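Local coordinates for tylactone synthase starter module and modules 1 & 2 (Streptomyces fradiae, PDB 2Z5L), which probably reduces the beta-keto group of the growing polyketide chain to a hydroxyl of defined chirality, as the first ketoreductase of the tylosin polyketide synthase, at residues C50-P55 against E61-L66; T67-E72 against L219-L224; A254-S259 against A338-A343; I345-V350 against E360-A365; A385-S390 against D462-A467. All coordinates share one frame; numbering follows the deposited sequence.

Contact 1: C50-P55 against E61-L66; sequences CLLVAP and ELLDGL
Leu52 and Leu63 carry this contact between a strand and the helix that follows it. They belong to a beta-alpha-beta unit, consistent with the N-terminal Rossmann-like half of polyketide synthase ketoreductases. Strand 50-54 and helix 61-66 run nearly antiparallel, with 169° between their directions. This is what a chain makes when it leaves a strand and returns as a helix over the sheet. The axes come within 10.3 Å of each other.

Leu52 can be followed outward. Its CB already meets Leu63 CD2, at 3.8 Å. CG lies beside the backbone N and anti to the carbonyl carbon (chi1 -53°), and CD1 then extends the chain straight toward the helix. CD1 touches Leu63 CD2 at 3.8 Å and Leu66 CB at 4.0 Å. It also comes 3.9 Å from Leu63 O, so it lies against backbone as well as side chain. The other branch, CD2, turns along the helix to Leu70 CD1, 3.6 Å away. The Leu52 and Leu63 side chains pass each other in opposite directions, with CD2 as the touching branch of Leu63.

The side-chain contacts are apolar, and no hydrogen bond joins the two segments. Leu51 and Val53 belong to the other face of the strand, where Leu51 packs on helix 88-99. Strand 49-54 therefore has helices on both faces, as in a three-layer sandwich. Ala54 comes two residues after Leu52 and points the same way. Its CB meets Leu63 CD2 at 4.2 Å, so this one methyl bridges both strand side chains.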
# COMPACT_ATOMS: atom_id res chain seq x y z
N CYS A 50 11.32 19.13 -19.64
CA CYS A 50 10.37 18.72 -18.63
C CYS A 50 9.02 19.38 -18.81
O CYS A 50 8.92 20.50 -19.34
CB CYS A 50 10.87 19.06 -17.24
SG CYS A 50 12.46 18.39 -16.80
N LEU A 51 8.00 18.69 -18.35
CA LEU A 51 6.63 19.19 -18.38
C LEU A 51 6.11 19.11 -16.96
O LEU A 51 5.89 18.02 -16.44
CB LEU A 51 5.78 18.32 -19.29
CG LEU A 51 4.33 18.77 -19.54
CD1 LEU A 51 4.30 20.00 -20.43
CD2 LEU A 51 3.56 17.63 -20.22
N LEU A 52 5.94 20.26 -16.31
CA LEU A 52 5.41 20.27 -14.95
C LEU A 52 3.90 20.27 -15.02
O LEU A 52 3.31 21.24 -15.51
CB LEU A 52 5.86 21.51 -14.20
CG LEU A 52 7.36 21.80 -14.17
CD1 LEU A 52 7.59 23.06 -13.36
CD2 LEU A 52 8.12 20.62 -13.57
N VAL A 53 3.28 19.20 -14.52
CA VAL A 53 1.82 19.06 -14.49
C VAL A 53 1.36 19.37 -13.08
O VAL A 53 1.83 18.76 -12.12
CB VAL A 53 1.37 17.63 -14.83
CG1 VAL A 53 -0.14 17.57 -14.90
CG2 VAL A 53 1.99 17.18 -16.15
N ALA A 54 0.43 20.31 -12.94
CA ALA A 54 -0.05 20.68 -11.61
C ALA A 54 -1.52 21.09 -11.61
O ALA A 54 -2.05 21.53 -12.63
CB ALA A 54 0.80 21.81 -11.07
N PRO A 55 -2.19 20.97 -10.44
CA PRO A 55 -3.60 21.34 -10.30
C PRO A 55 -3.76 22.84 -10.52
O PRO A 55 -2.82 23.59 -10.36
CB PRO A 55 -3.92 20.96 -8.86
CG PRO A 55 -2.96 19.88 -8.56
CD PRO A 55 -1.69 20.37 -9.20
N GLU A 61 4.61 29.82 -6.50
CA GLU A 61 5.97 29.64 -6.01
C GLU A 61 6.60 28.33 -6.46
O GLU A 61 7.60 28.33 -7.19
CB GLU A 61 6.01 29.70 -4.48
CG GLU A 61 6.48 31.04 -3.93
CD GLU A 61 5.74 32.22 -4.54
OE1 GLU A 61 4.49 32.28 -4.39
OE2 GLU A 61 6.40 33.08 -5.16
N LEU A 62 6.02 27.22 -6.02
CA LEU A 62 6.52 25.89 -6.35
C LEU A 62 6.85 25.76 -7.84
O LEU A 62 7.98 25.43 -8.21
CB LEU A 62 5.48 24.83 -5.95
CG LEU A 62 5.97 23.43 -5.55
CD1 LEU A 62 6.89 22.90 -6.63
CD2 LEU A 62 6.69 23.49 -4.22
N LEU A 63 5.87 26.03 -8.70
CA LEU A 63 6.09 25.94 -10.14
C LEU A 63 7.26 26.80 -10.59
O LEU A 63 8.07 26.38 -11.42
CB LEU A 63 4.83 26.34 -10.90
CG LEU A 63 3.78 25.22 -10.96
CD1 LEU A 63 2.46 25.77 -11.43
CD2 LEU A 63 4.27 24.11 -11.87
N ASP A 64 7.34 28.02 -10.05
CA ASP A 64 8.42 28.94 -10.38
C ASP A 64 9.73 28.43 -9.80
O ASP A 64 10.80 28.59 -10.40
CB ASP A 64 8.10 30.34 -9.83
CG ASP A 64 7.31 31.20 -10.82
OD1 ASP A 64 6.12 30.90 -11.07
OD2 ASP A 64 7.90 32.17 -11.35
N GLY A 65 9.65 27.82 -8.62
CA GLY A 65 10.83 27.27 -7.99
C GLY A 65 11.39 26.08 -8.75
O GLY A 65 12.59 26.02 -8.99
N LEU A 66 10.53 25.14 -9.13
CA LEU A 66 10.97 23.95 -9.86
C LEU A 66 11.54 24.27 -11.23
O LEU A 66 12.55 23.71 -11.64
CB LEU A 66 9.82 22.95 -10.03
CG LEU A 66 9.42 22.05 -8.85
CD1 LEU A 66 8.24 21.19 -9.25
CD2 LEU A 66 10.61 21.17 -8.44

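Contact 2: T67-E72 against L219-L224; sequences TTVLSE and LAAAVL
Leu70 of helix 60-71 and Ala221 of helix 214-224 mark the closest backbone approach, with CA atoms 5.9 Å apart and the axes of the two segments crossing at -46°. The axes come within 9.3 Å, and Ala221 puts just a methyl at the crossing.

Three apolar side chains gather round that point. Val69 holds CG1 opposite its backbone N (chi1 -176°), and this branch presses on Ala221 CB at 3.5 Å. Leu70 uses CD2, which touches Ala221 CB at 3.9 Å and Leu224 CD1 at 3.5 Å. The Leu70 and Leu224 side chains cross at about a right angle. Both 3.5 Å pairs are tighter than ordinary van der Waals contact, so the interface is closely packed.

The last turn of helix 60-71 has a polar bond of its own. Ser71 OG donates to Thr67 O at 2.9 Å, from above the carbonyl plane. Thr67 O also accepts the backbone bond from Ser71 N.

Helix 60-71 packs on strand 49-54, where Leu70 touches Cys50. Helix 214-224 packs on strand 180-186, where Val223 and Leu224 rest on Ile184. Two strands, 107-111 and 140-147, lie between these two.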
# COMPACT_ATOMS: atom_id res chain seq x y z
N THR A 67 10.87 25.17 -11.95
CA THR A 67 11.31 25.57 -13.28
C THR A 67 12.78 26.02 -13.24
O THR A 67 13.59 25.60 -14.07
CB THR A 67 10.44 26.73 -13.81
OG1 THR A 67 10.18 27.66 -12.75
CG2 THR A 67 9.12 26.21 -14.35
N THR A 68 13.10 26.85 -12.26
CA THR A 68 14.46 27.37 -12.10
C THR A 68 15.47 26.26 -11.86
O THR A 68 16.46 26.12 -12.59
CB THR A 68 14.53 28.36 -10.91
OG1 THR A 68 13.51 29.35 -11.06
CG2 THR A 68 15.89 29.04 -10.87
N VAL A 69 15.22 25.46 -10.82
CA VAL A 69 16.11 24.36 -10.47
C VAL A 69 16.33 23.40 -11.64
O VAL A 69 17.46 23.01 -11.93
CB VAL A 69 15.54 23.57 -9.27
CG1 VAL A 69 16.52 22.49 -8.85
CG2 VAL A 69 15.26 24.51 -8.11
N LEU A 70 15.24 23.03 -12.32
CA LEU A 70 15.32 22.12 -13.45
C LEU A 70 16.09 22.71 -14.64
O LEU A 70 16.94 22.04 -15.23
CB LEU A 70 13.91 21.71 -13.90
CG LEU A 70 13.09 20.86 -12.93
CD1 LEU A 70 11.68 20.66 -13.46
CD2 LEU A 70 13.79 19.52 -12.74
N SER A 71 15.79 23.96 -14.99
CA SER A 71 16.45 24.63 -16.10
C SER A 71 17.95 24.73 -15.85
O SER A 71 18.76 24.55 -16.77
CB SER A 71 15.88 26.03 -16.30
OG SER A 71 14.55 25.97 -16.80
N GLU A 72 18.33 25.02 -14.61
CA GLU A 72 19.74 25.12 -14.28
C GLU A 72 20.41 23.75 -14.40
O GLU A 72 21.53 23.56 -13.94
CB GLU A 72 19.93 25.64 -12.86
CG GLU A 72 19.41 27.05 -12.64
CD GLU A 72 19.74 27.57 -11.26
OE1 GLU A 72 19.37 26.91 -10.27
OE2 GLU A 72 20.38 28.64 -11.17
N LEU A 219 17.79 19.09 -4.56
CA LEU A 219 17.96 17.64 -4.42
C LEU A 219 16.96 16.91 -5.32
O LEU A 219 17.31 15.94 -6.00
CB LEU A 219 17.75 17.22 -2.96
CG LEU A 219 18.70 17.77 -1.89
CD1 LEU A 219 18.24 17.35 -0.50
CD2 LEU A 219 20.11 17.28 -2.15
N ALA A 220 15.72 17.40 -5.32
CA ALA A 220 14.65 16.81 -6.12
C ALA A 220 15.07 16.67 -7.58
O ALA A 220 14.96 15.61 -8.17
CB ALA A 220 13.40 17.68 -6.03
N ALA A 221 15.56 17.77 -8.14
CA ALA A 221 16.01 17.78 -9.53
C ALA A 221 17.12 16.76 -9.73
O ALA A 221 17.19 16.11 -10.78
CB ALA A 221 16.51 19.16 -9.90
N ALA A 222 17.98 16.62 -8.73
CA ALA A 222 19.09 15.68 -8.82
C ALA A 222 18.55 14.27 -9.02
O ALA A 222 19.05 13.51 -9.85
CB ALA A 222 19.93 15.74 -7.56
N VAL A 223 17.51 13.93 -8.26
CA VAL A 223 16.89 12.61 -8.36
C VAL A 223 16.39 12.38 -9.77
O VAL A 223 16.55 11.29 -10.32
CB VAL A 223 15.70 12.49 -7.39
CG1 VAL A 223 15.12 11.09 -7.46
CG2 VAL A 223 16.13 12.82 -5.98
N LEU A 224 15.78 13.40 -10.36
CA LEU A 224 15.26 13.29 -11.71
C LEU A 224 16.37 13.01 -12.71
O LEU A 224 16.21 12.19 -13.62
CB LEU A 224 14.54 14.58 -12.09
CG LEU A 224 13.37 14.96 -11.17
CD1 LEU A 224 12.93 16.38 -11.47
CD2 LEU A 224 12.23 13.98 -11.36

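Contact 3: A254-S259 against A338-A343; sequences ASWQPS and AVFHTA
Thr265 OG1 is gripped twice by the segment that carries Phe340 and Ala338: it shares a hydrogen bond with His341 ND1, and Ala343 N adds a weak one. His341 NE2 is bonded to Lys366 O. Strand 338-341 belongs to the Rossmann fold of the ketoreductase domain, and its neighbours there are strands 261-265 and 386-391. The backbone of Phe340 is hydrogen-bonded to Leu263 and Thr265, which pairs it with strand 261-265.

The contact proper is apolar. Segment 254-259 has no regular structure. It is the loop that leads into strand 261-265, and it sends Trp256 back against the sheet. The first torsion of Trp256 (chi1 -167°) swings the indole away from its backbone N, and the far, six-membered end does the touching. Ala338 and Phe340, two residues apart, point from the strand toward the loop and receive it. The Trp256 and Phe340 side chains come from opposite directions.

The rings do not stack. Trp256 CZ3 lies at the edge of the Phe340 ring, close to the plane of that ring. Seen from the indole, Phe340 CZ is placed obliquely. Met468 of helix 457-470 touches both aromatic side chains, so the helix helps to enclose the pair. The two meeting points are adjacent indole atoms: CZ3 of Trp256 is 4.0 Å from Phe340 CZ, and CH2 of Trp256 is 3.7 Å from Ala338 CB.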
# COMPACT_ATOMS: atom_id res chain seq x y z
N ALA A 254 8.09 -14.34 21.39
CA ALA A 254 7.04 -13.34 21.52
C ALA A 254 5.75 -13.83 20.87
O ALA A 254 5.77 -14.37 19.76
CB ALA A 254 7.48 -12.02 20.89
N SER A 255 4.63 -13.62 21.55
CA SER A 255 3.34 -14.03 21.03
C SER A 255 2.23 -13.20 21.65
O SER A 255 2.48 -12.39 22.54
CB SER A 255 3.10 -15.52 21.31
OG SER A 255 1.84 -15.93 20.81
N TRP A 256 1.01 -13.40 21.19
CA TRP A 256 -0.11 -12.65 21.71
C TRP A 256 -1.22 -13.63 22.10
O TRP A 256 -1.38 -14.67 21.47
CB TRP A 256 -0.60 -11.66 20.64
CG TRP A 256 -1.55 -10.63 21.14
CD1 TRP A 256 -1.24 -9.52 21.87
CD2 TRP A 256 -2.97 -10.63 20.99
NE1 TRP A 256 -2.39 -8.83 22.19
CE2 TRP A 256 -3.46 -9.49 21.66
CE3 TRP A 256 -3.87 -11.49 20.35
CZ2 TRP A 256 -4.83 -9.19 21.71
CZ3 TRP A 256 -5.23 -11.19 20.39
CH2 TRP A 256 -5.69 -10.04 21.07
N GLN A 257 -1.96 -13.31 23.16
CA GLN A 257 -3.05 -14.16 23.61
C GLN A 257 -4.37 -13.40 23.63
O GLN A 257 -4.50 -12.39 24.32
CB GLN A 257 -2.76 -14.74 24.99
CG GLN A 257 -1.91 -15.99 24.97
CD GLN A 257 -1.71 -16.59 26.36
OE1 GLN A 257 -2.68 -16.88 27.07
NE2 GLN A 257 -0.46 -16.78 26.75
N PRO A 258 -5.37 -13.89 22.89
CA PRO A 258 -6.70 -13.26 22.81
C PRO A 258 -7.46 -13.29 24.14
O PRO A 258 -7.29 -14.22 24.93
CB PRO A 258 -7.39 -14.08 21.74
CG PRO A 258 -6.84 -15.45 21.98
CD PRO A 258 -5.36 -15.15 22.12
N SER A 259 -8.29 -12.28 24.37
CA SER A 259 -9.11 -12.17 25.58
C SER A 259 -10.28 -11.21 25.32
O SER A 259 -10.21 -10.40 24.40
CB SER A 259 -8.27 -11.66 26.76
OG SER A 259 -7.77 -10.36 26.51
N ALA A 338 -10.03 -6.22 20.88
CA ALA A 338 -9.16 -6.45 19.73
C ALA A 338 -9.99 -6.47 18.44
O ALA A 338 -11.08 -7.05 18.40
CB ALA A 338 -8.41 -7.77 19.91
N VAL A 339 -9.46 -5.84 17.40
CA VAL A 339 -10.11 -5.78 16.09
C VAL A 339 -9.18 -6.36 15.03
O VAL A 339 -7.99 -6.04 15.01
CB VAL A 339 -10.45 -4.32 15.69
CG1 VAL A 339 -11.06 -4.28 14.29
CG2 VAL A 339 -11.41 -3.72 16.68
N PHE A 340 -9.71 -7.23 14.18
CA PHE A 340 -8.92 -7.84 13.10
C PHE A 340 -9.65 -7.56 11.78
O PHE A 340 -10.75 -8.06 11.55
CB PHE A 340 -8.77 -9.34 13.32
CG PHE A 340 -7.87 -9.70 14.48
CD1 PHE A 340 -6.51 -9.90 14.30
CD2 PHE A 340 -8.38 -9.84 15.76
CE1 PHE A 340 -5.68 -10.26 15.37
CE2 PHE A 340 -7.57 -10.20 16.83
CZ PHE A 340 -6.22 -10.40 16.64
N HIS A 341 -9.04 -6.76 10.91
CA HIS A 341 -9.64 -6.40 9.64
C HIS A 341 -9.11 -7.26 8.49
O HIS A 341 -8.04 -6.99 7.97
CB HIS A 341 -9.36 -4.93 9.34
CG HIS A 341 -10.11 -4.38 8.16
ND1 HIS A 341 -11.47 -4.53 8.02
CD2 HIS A 341 -9.68 -3.69 7.08
CE1 HIS A 341 -11.85 -3.95 6.89
NE2 HIS A 341 -10.79 -3.44 6.31
N THR A 342 -9.85 -8.30 8.11
CA THR A 342 -9.40 -9.14 7.01
C THR A 342 -10.25 -8.89 5.76
O THR A 342 -9.96 -9.44 4.70
CB THR A 342 -9.43 -10.67 7.37
OG1 THR A 342 -10.70 -11.22 7.07
CG2 THR A 342 -9.19 -10.91 8.87
N ALA A 343 -11.29 -8.05 5.87
CA ALA A 343 -12.16 -7.77 4.72
C ALA A 343 -11.44 -7.16 3.52
O ALA A 343 -10.49 -6.39 3.66
CB ALA A 343 -13.32 -6.87 5.12

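Contact 4: I345-V350 against E360-A365; sequences ILDDAV and ETVRGA
Ile345 lies in the loop between strand 338-341 and helix 356-376 and lays its side chain on the second turn of that helix, where it meets Thr361 and Val362. This is a strand-loop-helix connection of the Rossmann fold. The following Leu346, Asp347 and Asp348 match the LDD fingerprint of B-type ketoreductases, the class named for the chirality of its alcohol product.

Ile345 has CG1 between the backbone N and the carbonyl carbon (chi1 68°), a confined setting that directs CD1 onto the helix. CD1 lies 3.5 Å from Val362 CA and 3.7 Å from Val362 CG2, and the packing rests on these two. Its still shorter approaches to Thr361 O and Thr361 CG2 are doubtful. The Ile345 and Thr361 side chains cross at about a right angle. Thr361 OG1 is engaged within the helix by Glu357 O.

Leu346 turns away from the helix. Asp347 turns back toward it, its carboxylate carried to the side remote from the backbone N (chi1 174°). CB, CG and OD1 all lie along Val362 CG2, with CB at 3.7 Å from it, and the two side chains cross at roughly 90°. The polar end of Asp347 has a weak hydrogen bond from Tyr404 N to OD2, and its backbone O is bonded by Gln401 NE2.

A water links the two segments at Ile345. It donates to Val362 O at 2.8 Å and accepts a weak bond from Ile345 N at 3.5 Å.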
# COMPACT_ATOMS: atom_id res chain seq x y z
N ILE A 345 -11.37 -7.37 -1.27
CA ILE A 345 -11.73 -8.09 -2.49
C ILE A 345 -10.56 -8.37 -3.41
O ILE A 345 -9.58 -7.63 -3.43
CB ILE A 345 -12.75 -7.30 -3.30
CG1 ILE A 345 -12.09 -6.05 -3.85
CG2 ILE A 345 -13.93 -6.91 -2.42
CD1 ILE A 345 -12.94 -5.32 -4.84
N LEU A 346 -10.69 -9.43 -4.19
CA LEU A 346 -9.63 -9.80 -5.13
C LEU A 346 -9.57 -8.78 -6.25
O LEU A 346 -10.59 -8.41 -6.85
CB LEU A 346 -9.89 -11.20 -5.70
CG LEU A 346 -8.69 -12.15 -5.82
CD1 LEU A 346 -9.16 -13.51 -6.33
CD2 LEU A 346 -7.64 -11.57 -6.77
N ASP A 347 -8.35 -8.30 -6.50
CA ASP A 347 -8.10 -7.32 -7.55
C ASP A 347 -7.04 -7.77 -8.54
O ASP A 347 -5.95 -8.18 -8.16
CB ASP A 347 -7.62 -5.97 -6.98
CG ASP A 347 -7.22 -5.00 -8.09
OD1 ASP A 347 -8.03 -4.83 -9.03
OD2 ASP A 347 -6.11 -4.41 -8.02
N ASP A 348 -7.38 -7.68 -9.82
CA ASP A 348 -6.43 -8.02 -10.87
C ASP A 348 -6.81 -7.34 -12.18
O ASP A 348 -7.49 -7.90 -13.03
CB ASP A 348 -6.27 -9.56 -11.02
CG ASP A 348 -7.57 -10.28 -11.37
OD1 ASP A 348 -8.60 -10.07 -10.66
OD2 ASP A 348 -7.54 -11.10 -12.32
N ALA A 349 -6.37 -6.09 -12.29
CA ALA A 349 -6.61 -5.27 -13.47
C ALA A 349 -5.40 -4.38 -13.73
O ALA A 349 -5.00 -3.59 -12.88
CB ALA A 349 -7.86 -4.41 -13.26
N VAL A 350 -4.80 -4.53 -14.91
CA VAL A 350 -3.65 -3.73 -15.29
C VAL A 350 -4.05 -2.28 -15.42
O VAL A 350 -5.23 -1.96 -15.60
CB VAL A 350 -3.05 -4.19 -16.64
CG1 VAL A 350 -2.41 -5.55 -16.48
CG2 VAL A 350 -4.14 -4.23 -17.70
N GLU A 360 -12.55 1.97 -6.80
CA GLU A 360 -13.41 2.21 -5.66
C GLU A 360 -13.86 0.91 -5.05
O GLU A 360 -13.91 0.75 -3.83
CB GLU A 360 -14.63 3.03 -6.06
CG GLU A 360 -14.33 4.50 -6.23
CD GLU A 360 -13.71 5.09 -4.96
OE1 GLU A 360 -14.38 5.11 -3.90
OE2 GLU A 360 -12.54 5.53 -5.04
N THR A 361 -14.19 -0.04 -5.91
CA THR A 361 -14.64 -1.33 -5.44
C THR A 361 -13.56 -1.99 -4.60
O THR A 361 -13.83 -2.63 -3.58
CB THR A 361 -15.01 -2.21 -6.63
OG1 THR A 361 -16.14 -1.65 -7.30
CG2 THR A 361 -15.33 -3.62 -6.18
N VAL A 362 -12.31 -1.78 -5.00
CA VAL A 362 -11.19 -2.38 -4.29
C VAL A 362 -10.90 -1.72 -2.95
O VAL A 362 -10.60 -2.40 -1.96
CB VAL A 362 -9.93 -2.39 -5.17
CG1 VAL A 362 -8.71 -2.87 -4.36
CG2 VAL A 362 -10.17 -3.31 -6.34
N ARG A 363 -10.97 -0.39 -2.90
CA ARG A 363 -10.68 0.27 -1.63
C ARG A 363 -11.86 0.29 -0.66
O ARG A 363 -11.65 0.35 0.55
CB ARG A 363 -10.18 1.70 -1.87
CG ARG A 363 -11.18 2.66 -2.44
CD ARG A 363 -10.43 3.88 -2.94
NE ARG A 363 -9.60 4.44 -1.88
CZ ARG A 363 -10.07 5.21 -0.90
NH1 ARG A 363 -11.36 5.51 -0.87
NH2 ARG A 363 -9.26 5.68 0.04
N GLY A 364 -13.07 0.19 -1.19
CA GLY A 364 -14.25 0.20 -0.32
C GLY A 364 -14.13 -0.62 0.95
O GLY A 364 -14.08 -0.07 2.07
N ALA A 365 -14.09 -1.94 0.80
CA ALA A 365 -14.00 -2.82 1.97
C ALA A 365 -12.69 -2.70 2.74
O ALA A 365 -12.67 -2.72 3.98
CB ALA A 365 -14.19 -4.28 1.54
O HOH W 1 -9.20 -4.66 -1.21

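Contact 5: A385-S390 against D462-A467; sequences AFVLFS and DALLGA
Leu464 extends its CG directly opposite the backbone N (chi1 174°), which carries both of its methyls from helix 457-470 toward strand 386-391. A second torsion of 59° turns the fork of methyls so that each faces a different residue of the strand. CD1 touches Val387 CG1 at 3.8 Å. CD2 touches Phe389 CZ, also at 3.8 Å.

Phe389 reaches the helix with the far end of its ring. Leu464 CD2 approaches that ring obliquely, and the two side chains cross at about a right angle. Val387 and Phe389 are alternate residues of the strand, so one leucine fits across both of them. The contact is apolar and buried, with no hydrogen bond between the two segments.

Neighbours extend this packing. Leu464 also touches Val428 and Trp430 of strand 426-430, and the Phe389 ring meets Trp430. On the helix, Asp462 OD1 forms a salt bridge with Arg278 NH2 of helix 270-281.

Helix against parallel strands, joined by aliphatic and aromatic side chains, is the layered packing of the Rossmann fold of short-chain dehydrogenases/reductases.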
# COMPACT_ATOMS: atom_id res chain seq x y z
N ALA A 385 -5.85 -3.84 20.68
CA ALA A 385 -5.35 -4.49 19.48
C ALA A 385 -6.14 -4.06 18.25
O ALA A 385 -7.37 -4.17 18.21
CB ALA A 385 -5.40 -5.99 19.66
N PHE A 386 -5.42 -3.56 17.26
CA PHE A 386 -5.99 -3.09 16.01
C PHE A 386 -5.10 -3.69 14.90
O PHE A 386 -4.04 -3.15 14.56
CB PHE A 386 -5.92 -1.56 15.98
CG PHE A 386 -6.87 -0.92 15.01
CD1 PHE A 386 -8.21 -0.75 15.32
CD2 PHE A 386 -6.41 -0.46 13.78
CE1 PHE A 386 -9.08 -0.13 14.42
CE2 PHE A 386 -7.27 0.17 12.88
CZ PHE A 386 -8.61 0.33 13.20
N VAL A 387 -5.54 -4.82 14.35
CA VAL A 387 -4.76 -5.50 13.33
C VAL A 387 -5.31 -5.35 11.92
O VAL A 387 -6.47 -5.67 11.64
CB VAL A 387 -4.67 -6.99 13.67
CG1 VAL A 387 -3.62 -7.66 12.81
CG2 VAL A 387 -4.34 -7.16 15.13
N LEU A 388 -4.46 -4.86 11.02
CA LEU A 388 -4.88 -4.69 9.64
C LEU A 388 -4.11 -5.67 8.78
O LEU A 388 -2.89 -5.81 8.91
CB LEU A 388 -4.64 -3.24 9.18
CG LEU A 388 -5.27 -2.12 10.02
CD1 LEU A 388 -4.86 -0.79 9.46
CD2 LEU A 388 -6.79 -2.24 10.05
N PHE A 389 -4.85 -6.37 7.93
CA PHE A 389 -4.26 -7.35 7.01
C PHE A 389 -3.98 -6.67 5.69
O PHE A 389 -4.87 -6.45 4.88
CB PHE A 389 -5.22 -8.52 6.80
CG PHE A 389 -5.22 -9.50 7.93
CD1 PHE A 389 -5.63 -9.10 9.20
CD2 PHE A 389 -4.81 -10.81 7.73
CE1 PHE A 389 -5.62 -10.00 10.26
CE2 PHE A 389 -4.80 -11.71 8.79
CZ PHE A 389 -5.21 -11.30 10.06
N SER A 390 -2.71 -6.31 5.50
CA SER A 390 -2.27 -5.66 4.30
C SER A 390 -1.77 -6.74 3.33
O SER A 390 -1.98 -7.93 3.55
CB SER A 390 -1.15 -4.66 4.64
OG SER A 390 -0.83 -3.87 3.52
N ASP A 462 0.89 -17.85 13.22
CA ASP A 462 1.92 -17.76 14.27
C ASP A 462 2.72 -16.48 14.07
O ASP A 462 3.03 -15.76 15.03
CB ASP A 462 2.89 -18.95 14.22
CG ASP A 462 2.21 -20.28 14.53
OD1 ASP A 462 1.23 -20.29 15.32
OD2 ASP A 462 2.67 -21.31 13.99
N ALA A 463 3.07 -16.21 12.81
CA ALA A 463 3.83 -15.02 12.46
C ALA A 463 3.06 -13.78 12.90
O ALA A 463 3.66 -12.79 13.34
CB ALA A 463 4.08 -14.99 10.97
N LEU A 464 1.74 -13.85 12.79
CA LEU A 464 0.89 -12.73 13.20
C LEU A 464 1.02 -12.55 14.70
O LEU A 464 1.34 -11.46 15.19
CB LEU A 464 -0.57 -13.01 12.84
CG LEU A 464 -1.61 -11.98 13.32
CD1 LEU A 464 -1.27 -10.63 12.75
CD2 LEU A 464 -3.01 -12.42 12.90
N LEU A 465 0.75 -13.62 15.43
CA LEU A 465 0.84 -13.59 16.88
C LEU A 465 2.25 -13.17 17.31
O LEU A 465 2.44 -12.46 18.30
CB LEU A 465 0.48 -14.96 17.47
CG LEU A 465 -0.95 -15.42 17.13
CD1 LEU A 465 -1.28 -16.69 17.90
CD2 LEU A 465 -1.94 -14.32 17.50
N GLY A 466 3.25 -13.60 16.53
CA GLY A 466 4.62 -13.24 16.83
C GLY A 466 4.87 -11.76 16.62
O GLY A 466 5.51 -11.09 17.43
N ALA A 467 4.36 -11.24 15.51
CA ALA A 467 4.51 -9.84 15.19
C ALA A 467 3.79 -9.00 16.22
O ALA A 467 4.28 -7.95 16.64
CB ALA A 467 3.94 -9.55 13.79

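Overall arrangement
Along the chain the contacts come in the order 1 to 5, each closing before the next opens. Contacts 1 and 2 share helix 60-71 and have centres about 11 Å apart. Contacts 3 and 5 lie on the opposite side of the chain's centre, with centres about 6 Å apart on neighbouring strands 338-341 and 386-391. Val339 N and Ala385 O probably hydrogen-bond there, at 2.8 Å. Contact 4 is about 24 Å from contact 3 and about 32 Å from contact 1, between centres. Its helix 356-376 follows strand 338-341 and precedes strand 386-391. The two groups fit the two Rossmann-like halves of polyketide synthase ketoreductases, with contacts 3 to 5 in the reductase half.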